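Local coordinates for protein endo-1,4-beta-mannanase (Eisenia fetida, PDB 5Y6T) that probably hydrolyses internal beta-1,4-mannosidic linkages of mannans, as an endo-acting mannanase of glycoside hydrolase family 5, at residues N334-F338 against A339-Q343. Numbering follows the deposited sequence.
Sequences NADSF and ATQAQ
Ser-337 N-caps helix 338-348, and its carbonyl receives Gln-341 N in an almost straight first-turn bond (175° at the hydrogen), followed by a short one, 2.7 Å, from Ala-342 N to Phe-338 O. With chi1 of 71°, Ser-337 OG swings back to accept from Thr-340 N at 3.0 Å, doing for the first turn what a preceding carbonyl would do further along; serine suits the place because its oxygen sits on so short an arm. Thr-340 is branched to serve two sides: its OG1 shares a water with Ser-337 N, while CG2 rests 3.8 Å from Asp-336 OD2. That carboxylate accepts from the backbone of Gln-300 and Ser-301, tying the loop before the helix to the one after strand 293-297. Gln-341 reaches back along the first turn, CG beside its backbone N (chi1 -66°), and NE2 donates to Ser-337 O at 3.0 Å from above the carbonyl plane, leaving the more axial approach to its own backbone N. OE1 accepts from Ser-325 OG at the end of strand 322-325, and NE2 also donates to Gln-327 O just past it. A leucine here would probably leave Ser-337 O with one donor from this turn, and Ser-325 OG and Gln-327 O without their amide partner. The helix start is thus fastened to the family's (beta/alpha)8 barrel through a carboxylate held by two backbone N-H groups and a buried amide bonded at both ends.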
ATOM      1  N   ASN A 334       1.565  13.981 -11.481  1.00 32.79           N
ATOM      2  CA  ASN A 334       2.718  13.350 -10.900  1.00 29.91           C
ATOM      3  C   ASN A 334       2.951  11.890 -11.323  1.00 26.02           C
ATOM      4  O   ASN A 334       3.762  11.219 -10.723  1.00 25.19           O
ATOM      5  CB  ASN A 334       2.719  13.516  -9.431  1.00 35.50           C
ATOM      6  CG  ASN A 334       3.117  14.929  -9.003  1.00 38.98           C
ATOM      7  OD1 ASN A 334       3.609  15.780  -9.812  1.00 39.58           O
ATOM      8  ND2 ASN A 334       3.005  15.158  -7.728  1.00 40.55           N
ATOM      9  N   ALA A 335       2.314  11.436 -12.391  1.00 24.31           N
ATOM     10  CA  ALA A 335       2.620  10.162 -12.929  1.00 24.31           C
ATOM     11  C   ALA A 335       3.669  10.291 -14.033  1.00 28.28           C
ATOM     12  O   ALA A 335       3.531  11.122 -14.964  1.00 28.64           O
ATOM     13  CB  ALA A 335       1.359   9.496 -13.442  1.00 22.58           C
ATOM     14  N   ASP A 336       4.697   9.463 -13.949  1.00 23.89           N
ATOM     15  CA  ASP A 336       5.590   9.236 -15.061  1.00 23.88           C
ATOM     16  C   ASP A 336       5.009   8.347 -16.125  1.00 23.24           C
ATOM     17  O   ASP A 336       4.068   7.570 -15.888  1.00 21.74           O
ATOM     18  CB  ASP A 336       6.872   8.577 -14.506  1.00 24.32           C
ATOM     19  CG  ASP A 336       7.694   9.501 -13.673  1.00 24.65           C
ATOM     20  OD1 ASP A 336       7.552  10.779 -13.761  1.00 27.26           O
ATOM     21  OD2 ASP A 336       8.529   8.958 -12.897  1.00 23.67           O
ATOM     22  N   SER A 337       5.578   8.376 -17.308  1.00 23.34           N
ATOM     23  CA  SER A 337       5.289   7.359 -18.280  1.00 23.56           C
ATOM     24  C   SER A 337       5.799   5.974 -17.813  1.00 23.02           C
ATOM     25  O   SER A 337       6.749   5.890 -17.009  1.00 23.67           O
ATOM     26  CB  SER A 337       5.938   7.711 -19.642  1.00 26.19           C
ATOM     27  OG  SER A 337       7.337   7.557 -19.555  1.00 27.95           O
ATOM     28  N   PHE A 338       5.203   4.910 -18.342  1.00 23.17           N
ATOM     29  CA  PHE A 338       5.698   3.550 -18.092  1.00 21.35           C
ATOM     30  C   PHE A 338       7.195   3.488 -18.491  1.00 24.21           C
ATOM     31  O   PHE A 338       8.044   2.922 -17.778  1.00 24.68           O
ATOM     32  CB  PHE A 338       4.893   2.520 -18.856  1.00 25.51           C
ATOM     33  CG  PHE A 338       5.236   1.143 -18.489  1.00 22.65           C
ATOM     34  CD1 PHE A 338       6.339   0.504 -19.076  1.00 24.94           C
ATOM     35  CD2 PHE A 338       4.497   0.460 -17.548  1.00 22.75           C
ATOM     36  CE1 PHE A 338       6.672  -0.824 -18.703  1.00 27.37           C
ATOM     37  CE2 PHE A 338       4.826  -0.843 -17.199  1.00 23.99           C
ATOM     38  CZ  PHE A 338       5.927  -1.467 -17.756  1.00 26.55           C
ATOM     39  N   ALA A 339       7.518   4.058 -19.672  1.00 24.96           N
ATOM     40  CA  ALA A 339       8.903   3.980 -20.201  1.00 27.13           C
ATOM     41  C   ALA A 339       9.922   4.604 -19.236  1.00 24.36           C
ATOM     42  O   ALA A 339      11.011   4.090 -19.027  1.00 24.41           O
ATOM     43  CB  ALA A 339       9.006   4.666 -21.563  1.00 27.50           C
ATOM     44  N   THR A 340       9.536   5.712 -18.633  1.00 22.91           N
ATOM     45  CA  THR A 340      10.419   6.337 -17.668  1.00 23.87           C
ATOM     46  C   THR A 340      10.606   5.418 -16.451  1.00 21.26           C
ATOM     47  O   THR A 340      11.733   5.170 -15.984  1.00 23.43           O
ATOM     48  CB  THR A 340       9.892   7.749 -17.281  1.00 27.50           C
ATOM     49  OG1 THR A 340      10.046   8.620 -18.401  1.00 27.23           O
ATOM     50  CG2 THR A 340      10.622   8.361 -16.069  1.00 27.98           C
ATOM     51  N   GLN A 341       9.509   4.945 -15.903  1.00 22.28           N
ATOM     52  CA  GLN A 341       9.578   4.055 -14.735  1.00 21.62           C
ATOM     53  C   GLN A 341      10.392   2.798 -15.041  1.00 21.49           C
ATOM     54  O   GLN A 341      11.164   2.327 -14.171  1.00 19.96           O
ATOM     55  CB  GLN A 341       8.188   3.695 -14.250  1.00 20.49           C
ATOM     56  CG  GLN A 341       7.472   4.928 -13.705  1.00 22.00           C
ATOM     57  CD  GLN A 341       5.974   4.747 -13.539  1.00 24.43           C
ATOM     58  OE1 GLN A 341       5.544   4.205 -12.551  1.00 20.47           O
ATOM     59  NE2 GLN A 341       5.225   5.085 -14.547  1.00 24.46           N
ATOM     60  N   ALA A 342      10.205   2.238 -16.229  1.00 22.09           N
ATOM     61  CA  ALA A 342      10.991   1.082 -16.659  1.00 23.11           C
ATOM     62  C   ALA A 342      12.488   1.369 -16.480  1.00 21.26           C
ATOM     63  O   ALA A 342      13.203   0.467 -16.190  1.00 22.62           O
ATOM     64  CB  ALA A 342      10.703   0.708 -18.101  1.00 25.56           C
ATOM     65  N   GLN A 343      12.971   2.591 -16.710  1.00 23.39           N
ATOM     66  CA  GLN A 343      14.442   2.852 -16.575  1.00 24.31           C
ATOM     67  C   GLN A 343      14.902   2.570 -15.156  1.00 23.42           C
ATOM     68  O   GLN A 343      16.004   2.092 -14.904  1.00 21.68           O
ATOM     69  CB  GLN A 343      14.818   4.254 -16.998  1.00 26.16           C
ATOM     70  CG  GLN A 343      14.467   4.580 -18.441  1.00 29.50           C
ATOM     71  CD  GLN A 343      14.829   6.059 -18.714  1.00 36.58           C
ATOM     72  OE1 GLN A 343      14.242   6.966 -18.161  1.00 40.60           O
ATOM     73  NE2 GLN A 343      15.861   6.262 -19.479  1.00 42.51           N
TER
HETATM   74  O   HOH W   1       7.758  10.262 -17.971  1.00 29.46           O